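Local coordinates for protein stn1 (Schizosaccharomyces pombe, PDB 3KF6), which binds single-stranded telomeric DNA, pairs with Ten1 and is required for telomere maintenance, the part described being its N-terminal OB-fold domain, at residues R17-D25 with W136-K144; I50-A58 with L68-L78. One frame throughout, in Å; residues are numbered along the deposited sequence.

Contact 1 of 2, residues R17-D25 with W136-K144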
loop_
_atom_site.group_PDB
_atom_site.type_symbol
_atom_site.label_atom_id
_atom_site.label_comp_id
_atom_site.label_asym_id
_atom_site.label_seq_id
_atom_site.Cartn_x
_atom_site.Cartn_y
_atom_site.Cartn_z
ATOM N N ARG A 17 5.923 -1.765 22.099
ATOM C CA ARG A 17 5.712 -2.860 21.153
ATOM C C ARG A 17 6.199 -2.549 19.727
ATOM O O ARG A 17 7.157 -1.796 19.534
ATOM C CB ARG A 17 4.223 -3.218 21.124
ATOM C CG ARG A 17 3.895 -4.478 20.353
ATOM C CD ARG A 17 2.423 -4.546 20.014
ATOM N NE ARG A 17 2.127 -5.710 19.186
ATOM C CZ ARG A 17 0.900 -6.112 18.874
ATOM N NH1 ARG A 17 -0.153 -5.444 19.324
ATOM N NH2 ARG A 17 0.724 -7.181 18.109
ATOM N N TRP A 18 5.528 -3.129 18.730
ATOM C CA TRP A 18 5.885 -2.934 17.322
ATOM C C TRP A 18 4.807 -2.182 16.527
ATOM O O TRP A 18 4.899 -2.043 15.302
ATOM C CB TRP A 18 6.182 -4.293 16.664
ATOM C CG TRP A 18 5.055 -4.997 15.914
ATOM C CD1 TRP A 18 3.791 -4.527 15.649
ATOM C CD2 TRP A 18 5.140 -6.285 15.264
ATOM N NE1 TRP A 18 3.097 -5.436 14.876
ATOM C CE2 TRP A 18 3.897 -6.519 14.625
ATOM C CE3 TRP A 18 6.146 -7.258 15.158
ATOM C CZ2 TRP A 18 3.638 -7.691 13.886
ATOM C CZ3 TRP A 18 5.885 -8.417 14.424
ATOM C CH2 TRP A 18 4.641 -8.620 13.799
ATOM N N ASN A 19 3.789 -1.708 17.236
ATOM C CA ASN A 19 2.669 -0.967 16.657
ATOM C C ASN A 19 2.427 -1.057 15.146
ATOM O O ASN A 19 2.997 -0.294 14.370
ATOM C CB ASN A 19 2.779 0.510 17.038
ATOM C CG ASN A 19 2.941 0.718 18.533
ATOM O OD1 ASN A 19 2.086 0.330 19.324
ATOM N ND2 ASN A 19 4.045 1.342 18.923
ATOM N N PRO A 20 1.571 -1.997 14.714
ATOM C CA PRO A 20 1.272 -2.135 13.284
ATOM C C PRO A 20 0.288 -1.006 12.948
ATOM O O PRO A 20 -0.794 -0.924 13.528
ATOM C CB PRO A 20 0.651 -3.527 13.200
ATOM C CG PRO A 20 -0.069 -3.650 14.519
ATOM C CD PRO A 20 0.906 -3.050 15.509
ATOM N N MET A 21 0.662 -0.132 12.020
ATOM C CA MET A 21 -0.184 1.012 11.688
ATOM C C MET A 21 -0.391 1.278 10.203
ATOM O O MET A 21 0.389 0.832 9.363
ATOM C CB MET A 21 0.420 2.286 12.289
ATOM C CG MET A 21 0.543 2.302 13.801
ATOM S SD MET A 21 1.319 3.851 14.374
ATOM C CE MET A 21 0.038 5.037 13.985
ATOM N N PHE A 22 -1.452 2.022 9.901
ATOM C CA PHE A 22 -1.735 2.450 8.538
ATOM C C PHE A 22 -0.970 3.758 8.391
ATOM O O PHE A 22 -0.848 4.524 9.350
ATOM C CB PHE A 22 -3.230 2.705 8.336
ATOM C CG PHE A 22 -4.031 1.454 8.147
ATOM C CD1 PHE A 22 -5.058 1.126 9.028
ATOM C CD2 PHE A 22 -3.760 0.597 7.082
ATOM C CE1 PHE A 22 -5.807 -0.040 8.850
ATOM C CE2 PHE A 22 -4.505 -0.572 6.895
ATOM C CZ PHE A 22 -5.529 -0.888 7.782
ATOM N N ILE A 23 -0.469 4.019 7.191
ATOM C CA ILE A 23 0.316 5.217 6.942
ATOM C C ILE A 23 -0.418 6.520 7.239
ATOM O O ILE A 23 0.181 7.455 7.765
ATOM C CB ILE A 23 0.870 5.180 5.499
ATOM C CG1 ILE A 23 1.917 4.063 5.418
ATOM C CG2 ILE A 23 1.470 6.531 5.104
ATOM C CD1 ILE A 23 2.386 3.732 4.007
ATOM N N SER A 24 -1.708 6.585 6.927
ATOM C CA SER A 24 -2.461 7.803 7.202
ATOM C C SER A 24 -2.425 8.117 8.703
ATOM O O SER A 24 -2.393 9.281 9.094
ATOM C CB SER A 24 -3.907 7.657 6.733
ATOM O OG SER A 24 -4.557 6.606 7.414
ATOM N N ASP A 25 -2.421 7.082 9.540
ATOM C CA ASP A 25 -2.385 7.291 10.987
ATOM C C ASP A 25 -0.986 7.678 11.450
ATOM O O ASP A 25 -0.824 8.415 12.431
ATOM C CB ASP A 25 -2.869 6.038 11.729
ATOM C CG ASP A 25 -4.363 5.807 11.556
ATOM O OD1 ASP A 25 -5.117 6.804 11.604
ATOM O OD2 ASP A 25 -4.784 4.643 11.383
ATOM N N TRP A 136 -3.700 -5.787 6.707
ATOM C CA TRP A 136 -4.786 -4.829 6.875
ATOM C C TRP A 136 -5.661 -5.263 8.046
ATOM O O TRP A 136 -6.092 -4.435 8.844
ATOM C CB TRP A 136 -5.645 -4.728 5.609
ATOM C CG TRP A 136 -4.887 -4.315 4.389
ATOM C CD1 TRP A 136 -3.719 -3.605 4.342
ATOM C CD2 TRP A 136 -5.241 -4.595 3.033
ATOM N NE1 TRP A 136 -3.320 -3.431 3.037
ATOM C CE2 TRP A 136 -4.238 -4.030 2.213
ATOM C CE3 TRP A 136 -6.308 -5.274 2.428
ATOM C CZ2 TRP A 136 -4.268 -4.125 0.816
ATOM C CZ3 TRP A 136 -6.337 -5.367 1.038
ATOM C CH2 TRP A 136 -5.322 -4.796 0.251
ATOM N N GLN A 137 -5.915 -6.567 8.137
ATOM C CA GLN A 137 -6.734 -7.123 9.217
ATOM C C GLN A 137 -6.116 -6.788 10.574
ATOM O O GLN A 137 -6.794 -6.285 11.479
ATOM C CB GLN A 137 -6.842 -8.642 9.062
ATOM C CG GLN A 137 -7.618 -9.319 10.176
ATOM C CD GLN A 137 -7.752 -10.809 9.956
ATOM O OE1 GLN A 137 -6.807 -11.473 9.527
ATOM N NE2 GLN A 137 -8.927 -11.348 10.263
ATOM N N LYS A 138 -4.823 -7.063 10.700
ATOM C CA LYS A 138 -4.094 -6.795 11.935
ATOM C C LYS A 138 -4.175 -5.324 12.337
ATOM O O LYS A 138 -4.363 -4.993 13.512
ATOM C CB LYS A 138 -2.628 -7.199 11.767
ATOM C CG LYS A 138 -1.758 -6.881 12.975
ATOM C CD LYS A 138 -0.314 -7.313 12.761
ATOM C CE LYS A 138 -0.205 -8.822 12.628
ATOM N NZ LYS A 138 1.209 -9.269 12.501
ATOM N N ARG A 139 -4.028 -4.434 11.360
ATOM C CA ARG A 139 -4.073 -3.003 11.635
ATOM C C ARG A 139 -5.442 -2.477 12.050
ATOM O O ARG A 139 -5.538 -1.608 12.914
ATOM C CB ARG A 139 -3.534 -2.235 10.427
ATOM C CG ARG A 139 -2.021 -2.344 10.370
ATOM C CD ARG A 139 -1.402 -2.047 9.014
ATOM N NE ARG A 139 0.047 -2.152 9.153
ATOM C CZ ARG A 139 0.707 -3.292 9.345
ATOM N NH1 ARG A 139 0.061 -4.454 9.398
ATOM N NH2 ARG A 139 2.018 -3.263 9.557
ATOM N N MET A 140 -6.504 -2.995 11.446
ATOM C CA MET A 140 -7.831 -2.532 11.822
ATOM C C MET A 140 -8.170 -3.009 13.235
ATOM O O MET A 140 -8.777 -2.273 14.015
ATOM C CB MET A 140 -8.873 -3.014 10.807
ATOM C CG MET A 140 -8.770 -2.291 9.470
ATOM S SD MET A 140 -10.043 -2.777 8.270
ATOM C CE MET A 140 -9.352 -4.336 7.704
ATOM N N ARG A 141 -7.753 -4.224 13.568
ATOM C CA ARG A 141 -8.015 -4.773 14.893
ATOM C C ARG A 141 -7.225 -3.997 15.946
ATOM O O ARG A 141 -7.752 -3.657 17.006
ATOM C CB ARG A 141 -7.631 -6.254 14.940
ATOM C CG ARG A 141 -8.015 -6.945 16.243
ATOM C CD ARG A 141 -7.612 -8.413 16.245
ATOM N NE ARG A 141 -8.060 -9.090 17.458
ATOM C CZ ARG A 141 -7.806 -10.364 17.744
ATOM N NH1 ARG A 141 -7.104 -11.110 16.902
ATOM N NH2 ARG A 141 -8.260 -10.893 18.873
ATOM N N TYR A 142 -5.961 -3.714 15.646
ATOM C CA TYR A 142 -5.105 -2.980 16.569
ATOM C C TYR A 142 -5.658 -1.582 16.827
ATOM O O TYR A 142 -5.746 -1.139 17.976
ATOM C CB TYR A 142 -3.687 -2.886 15.999
ATOM C CG TYR A 142 -2.653 -2.402 16.990
ATOM C CD1 TYR A 142 -2.148 -1.106 16.924
ATOM C CD2 TYR A 142 -2.178 -3.245 17.994
ATOM C CE1 TYR A 142 -1.189 -0.659 17.836
ATOM C CE2 TYR A 142 -1.224 -2.808 18.908
ATOM C CZ TYR A 142 -0.735 -1.516 18.821
ATOM O OH TYR A 142 0.210 -1.090 19.722
ATOM N N LYS A 143 -6.037 -0.885 15.759
ATOM C CA LYS A 143 -6.578 0.462 15.896
ATOM C C LYS A 143 -7.875 0.472 16.702
ATOM O O LYS A 143 -8.103 1.367 17.514
ATOM C CB LYS A 143 -6.827 1.085 14.520
ATOM C CG LYS A 143 -7.349 2.513 14.581
ATOM C CD LYS A 143 -7.332 3.151 13.200
ATOM C CE LYS A 143 -7.631 4.643 13.259
ATOM N NZ LYS A 143 -7.601 5.252 11.900
ATOM N N LYS A 144 -8.730 -0.519 16.474
ATOM C CA LYS A 144 -9.995 -0.580 17.200
ATOM C C LYS A 144 -9.758 -0.779 18.692
ATOM O O LYS A 144 -10.399 -0.126 19.518
ATOM C CB LYS A 144 -10.878 -1.692 16.638
ATOM C CG LYS A 144 -11.465 -1.342 15.280
ATOM C CD LYS A 144 -12.224 -2.505 14.660
ATOM C CE LYS A 144 -12.782 -2.109 13.298
ATOM N NZ LYS A 144 -13.348 -3.269 12.560
HETATM O O HOH W 1 -3.400 0.237 13.437
#
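Pro20 turns its CD-CG edge to the face of Tyr142; CD stands over the ring centre, 3.7 Å from the centroid of Tyr142 and 3° off its normal, a CH-pi contact. On its other flank, CB of Pro20 rests over the centre of the Arg139 guanidinium, 3.9 Å from Arg139 CZ. A water bridges Pro20 O and Arg139 O. Three bonds fix the rotation of that guanidinium: NE donates to Met21 O at 3.0 Å, the oxygen lying in the guanidinium plane while NE stands above the carbonyl plane of Met21; NH2 and NH1 donate to Gln51 OE1 and Ala135 O. The aliphatic base of Arg139 serves a second ring, CB sitting over one face of Phe22, 3.7 Å from its centroid, with Met140 CG at the ring edge. The N-terminal segment is thus clamped between the OB-fold barrel and the C-terminal helix 130-153, Phe22 being the N-cap of the short helix 23-26. Just inside that helix, Asp25 receives Lys143 NZ in a salt bridge, each carboxylate oxygen using its syn lone pair. CG anti to the backbone N (chi1 -178°) and an extended chain carry NZ there. Lys143 also pairs with the C-terminal carboxylate of Asp105 of the Ten1 chain.

Contact 2 of 2, residues I50-A58 with L68-L78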
loop_
_atom_site.group_PDB
_atom_site.type_symbol
_atom_site.label_atom_id
_atom_site.label_comp_id
_atom_site.label_asym_id
_atom_site.label_seq_id
_atom_site.Cartn_x
_atom_site.Cartn_y
_atom_site.Cartn_z
ATOM N N ILE A 50 7.280 1.376 14.887
ATOM C CA ILE A 50 6.108 1.101 14.056
ATOM C C ILE A 50 6.388 0.131 12.911
ATOM O O ILE A 50 7.526 -0.004 12.456
ATOM C CB ILE A 50 5.591 2.424 13.440
ATOM C CG1 ILE A 50 5.243 3.409 14.557
ATOM C CG2 ILE A 50 4.382 2.169 12.554
ATOM C CD1 ILE A 50 4.910 4.789 14.058
ATOM N N GLN A 51 5.333 -0.535 12.445
ATOM C CA GLN A 51 5.443 -1.459 11.322
ATOM C C GLN A 51 4.400 -1.043 10.286
ATOM O O GLN A 51 3.246 -0.776 10.633
ATOM C CB GLN A 51 5.154 -2.894 11.768
ATOM C CG GLN A 51 5.373 -3.936 10.673
ATOM C CD GLN A 51 4.675 -5.252 10.975
ATOM O OE1 GLN A 51 3.447 -5.329 10.971
ATOM N NE2 GLN A 51 5.457 -6.293 11.246
ATOM N N ILE A 52 4.807 -0.973 9.024
ATOM C CA ILE A 52 3.885 -0.624 7.952
ATOM C C ILE A 52 4.009 -1.650 6.833
ATOM O O ILE A 52 5.030 -2.338 6.715
ATOM C CB ILE A 52 4.137 0.816 7.398
ATOM C CG1 ILE A 52 5.552 0.954 6.823
ATOM C CG2 ILE A 52 3.937 1.838 8.506
ATOM C CD1 ILE A 52 5.652 0.614 5.365
ATOM N N VAL A 53 2.953 -1.774 6.034
ATOM C CA VAL A 53 2.941 -2.723 4.928
ATOM C C VAL A 53 2.277 -2.084 3.717
ATOM O O VAL A 53 1.159 -1.573 3.816
ATOM C CB VAL A 53 2.140 -4.003 5.282
ATOM C CG1 VAL A 53 2.048 -4.902 4.057
ATOM C CG2 VAL A 53 2.807 -4.751 6.430
ATOM N N GLY A 54 2.953 -2.125 2.575
ATOM C CA GLY A 54 2.383 -1.530 1.377
ATOM C C GLY A 54 3.260 -1.777 0.170
ATOM O O GLY A 54 4.300 -2.422 0.289
ATOM N N TYR A 55 2.851 -1.285 -0.995
ATOM C CA TYR A 55 3.658 -1.496 -2.195
ATOM C C TYR A 55 4.569 -0.295 -2.430
ATOM O O TYR A 55 4.281 0.813 -1.980
ATOM C CB TYR A 55 2.770 -1.746 -3.432
ATOM C CG TYR A 55 1.999 -0.541 -3.933
ATOM C CD1 TYR A 55 0.717 -0.256 -3.454
ATOM C CD2 TYR A 55 2.568 0.335 -4.860
ATOM C CE1 TYR A 55 0.020 0.885 -3.883
ATOM C CE2 TYR A 55 1.880 1.476 -5.295
ATOM C CZ TYR A 55 0.613 1.743 -4.798
ATOM O OH TYR A 55 -0.036 2.896 -5.185
ATOM N N ILE A 56 5.676 -0.531 -3.127
ATOM C CA ILE A 56 6.645 0.522 -3.407
ATOM C C ILE A 56 6.189 1.392 -4.565
ATOM O O ILE A 56 6.025 0.916 -5.690
ATOM C CB ILE A 56 8.022 -0.083 -3.733
ATOM C CG1 ILE A 56 8.558 -0.820 -2.506
ATOM C CG2 ILE A 56 9.000 1.021 -4.151
ATOM C CD1 ILE A 56 9.790 -1.643 -2.788
ATOM N N ALA A 57 5.990 2.676 -4.282
ATOM C CA ALA A 57 5.542 3.614 -5.296
ATOM C C ALA A 57 6.727 4.285 -5.967
ATOM O O ALA A 57 6.640 4.708 -7.122
ATOM C CB ALA A 57 4.637 4.668 -4.671
ATOM N N ALA A 58 7.838 4.384 -5.247
ATOM C CA ALA A 58 9.009 5.030 -5.808
ATOM C C ALA A 58 10.275 4.723 -5.034
ATOM O O ALA A 58 10.235 4.321 -3.872
ATOM C CB ALA A 58 8.785 6.532 -5.853
ATOM N N LEU A 68 12.482 4.605 0.081
ATOM C CA LEU A 68 11.394 3.928 -0.606
ATOM C C LEU A 68 10.082 4.597 -0.210
ATOM O O LEU A 68 9.787 4.735 0.976
ATOM C CB LEU A 68 11.331 2.449 -0.200
ATOM C CG LEU A 68 12.440 1.496 -0.644
ATOM C CD1 LEU A 68 12.111 0.088 -0.179
ATOM C CD2 LEU A 68 12.576 1.535 -2.150
ATOM N N THR A 69 9.304 5.030 -1.196
ATOM C CA THR A 69 8.014 5.632 -0.893
ATOM C C THR A 69 7.030 4.467 -0.946
ATOM O O THR A 69 6.946 3.766 -1.958
ATOM C CB THR A 69 7.616 6.701 -1.926
ATOM O OG1 THR A 69 8.560 7.781 -1.879
ATOM C CG2 THR A 69 6.230 7.252 -1.610
ATOM N N VAL A 70 6.298 4.261 0.146
ATOM C CA VAL A 70 5.357 3.145 0.244
ATOM C C VAL A 70 3.915 3.619 0.352
ATOM O O VAL A 70 3.624 4.596 1.041
ATOM C CB VAL A 70 5.706 2.271 1.471
ATOM C CG1 VAL A 70 4.740 1.091 1.585
ATOM C CG2 VAL A 70 7.149 1.770 1.346
ATOM N N ASP A 71 3.017 2.911 -0.334
ATOM C CA ASP A 71 1.597 3.243 -0.332
ATOM C C ASP A 71 0.791 2.057 0.184
ATOM O O ASP A 71 0.904 0.960 -0.353
ATOM C CB ASP A 71 1.147 3.577 -1.761
ATOM C CG ASP A 71 -0.308 4.007 -1.837
ATOM O OD1 ASP A 71 -0.894 4.308 -0.780
ATOM O OD2 ASP A 71 -0.861 4.063 -2.960
ATOM N N ASP A 72 -0.005 2.267 1.228
ATOM C CA ASP A 72 -0.850 1.192 1.744
ATOM C C ASP A 72 -2.331 1.494 1.468
ATOM O O ASP A 72 -3.222 0.868 2.043
ATOM C CB ASP A 72 -0.609 0.978 3.244
ATOM C CG ASP A 72 -1.023 2.164 4.079
ATOM O OD1 ASP A 72 -1.420 3.191 3.491
ATOM O OD2 ASP A 72 -0.944 2.070 5.329
ATOM N N CYS A 73 -2.566 2.454 0.571
ATOM C CA CYS A 73 -3.909 2.875 0.158
ATOM C C CYS A 73 -4.710 3.549 1.258
ATOM O O CYS A 73 -5.926 3.696 1.139
ATOM C CB CYS A 73 -4.713 1.684 -0.381
ATOM S SG CYS A 73 -3.949 0.854 -1.794
ATOM N N SER A 74 -4.041 3.977 2.323
ATOM C CA SER A 74 -4.753 4.624 3.419
ATOM C C SER A 74 -5.005 6.114 3.198
ATOM O O SER A 74 -5.577 6.777 4.059
ATOM C CB SER A 74 -3.994 4.411 4.735
ATOM O OG SER A 74 -2.740 5.067 4.703
ATOM N N GLY A 75 -4.580 6.637 2.050
ATOM C CA GLY A 75 -4.794 8.046 1.758
ATOM C C GLY A 75 -3.536 8.888 1.785
ATOM O O GLY A 75 -3.552 10.050 1.364
ATOM N N MET A 76 -2.450 8.302 2.281
ATOM C CA MET A 76 -1.157 8.972 2.366
ATOM C C MET A 76 -0.057 7.959 2.092
ATOM O O MET A 76 -0.250 6.761 2.310
ATOM C CB MET A 76 -0.946 9.556 3.770
ATOM C CG MET A 76 -1.876 10.705 4.116
ATOM S SD MET A 76 -1.439 12.182 3.198
ATOM C CE MET A 76 -0.230 12.913 4.321
ATOM N N VAL A 77 1.082 8.431 1.593
ATOM C CA VAL A 77 2.218 7.540 1.361
ATOM C C VAL A 77 3.269 7.893 2.410
ATOM O O VAL A 77 3.203 8.953 3.035
ATOM C CB VAL A 77 2.836 7.685 -0.052
ATOM C CG1 VAL A 77 1.798 7.344 -1.114
ATOM C CG2 VAL A 77 3.389 9.096 -0.250
ATOM N N LEU A 78 4.237 7.006 2.602
ATOM C CA LEU A 78 5.270 7.236 3.599
ATOM C C LEU A 78 6.672 7.019 3.044
ATOM O O LEU A 78 6.932 6.032 2.360
ATOM C CB LEU A 78 5.047 6.293 4.785
ATOM C CG LEU A 78 5.989 6.427 5.988
ATOM C CD1 LEU A 78 5.763 7.766 6.669
ATOM C CD2 LEU A 78 5.734 5.284 6.969
HETATM O O HOH W 2 0.656 0.123 6.690
#
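The hairpin of strands 49-62 and 65-71, part of the OB-fold barrel that carries DNA-binding activity, is interrupted by a classic beta bulge in which Ala57 and Ala58 both face Thr69. Thr69 O accepts from Ala57 N at 2.7 Å and, weakly, from Ala58 N at 3.5 Å, while Thr69 N returns a bond to Ala58 O. Before the bulge in strand 49-62, Tyr55 and Asp71 form a hydrogen-bonded antiparallel pair, with Asp71 N to Tyr55 O nearly straight at 168°. A chi1 of 71° sets the Tyr55 ring between its own N and carbonyl carbon, alongside the Asp71 side chain: Asp71 CB lies over one face, 4.0 Å from the centroid of Tyr55, and Tyr55 OH lies 2.6 Å from Asp71 OD2. The carboxylate has stronger partners in the Ten1 chain, Ser6 OG and Ala7 N, so this hairpin belongs to the heterodimer interface. Asp71 OD1 also accepts from Cys73 N, an Asx turn, and Asp72 OD1 makes the next one with Ser74 N, steering the chain toward strand 77-83. On the other face of the sheet, Ile52 CD1 meets Val70 CG1 tip to tip at 3.9 Å, and the same methyl of Val70 lies 3.5 Å from Gly54 CA. Ile56 CD1 packs on Leu68 CD1.

In the fold
From the N terminus, the chain first lays down 17-25, which pairs with helix 130-153 near the other end of the chain, so contact 1 closes a loop of 110 residues that holds all the strands of the chain. Contact 2 closes a much shorter loop of nine residues within that span; the two nest and do not cross. They meet directly at two polar points: Ile23 N lies 2.7 Å from Asp72 OD2, a probable hydrogen bond, and Gln51 receives Arg139. Through these, the N-terminal segment and the C-terminal helix are tied to strand 49-62 and the turn after strand 65-71, while both contacts also reach Ten1.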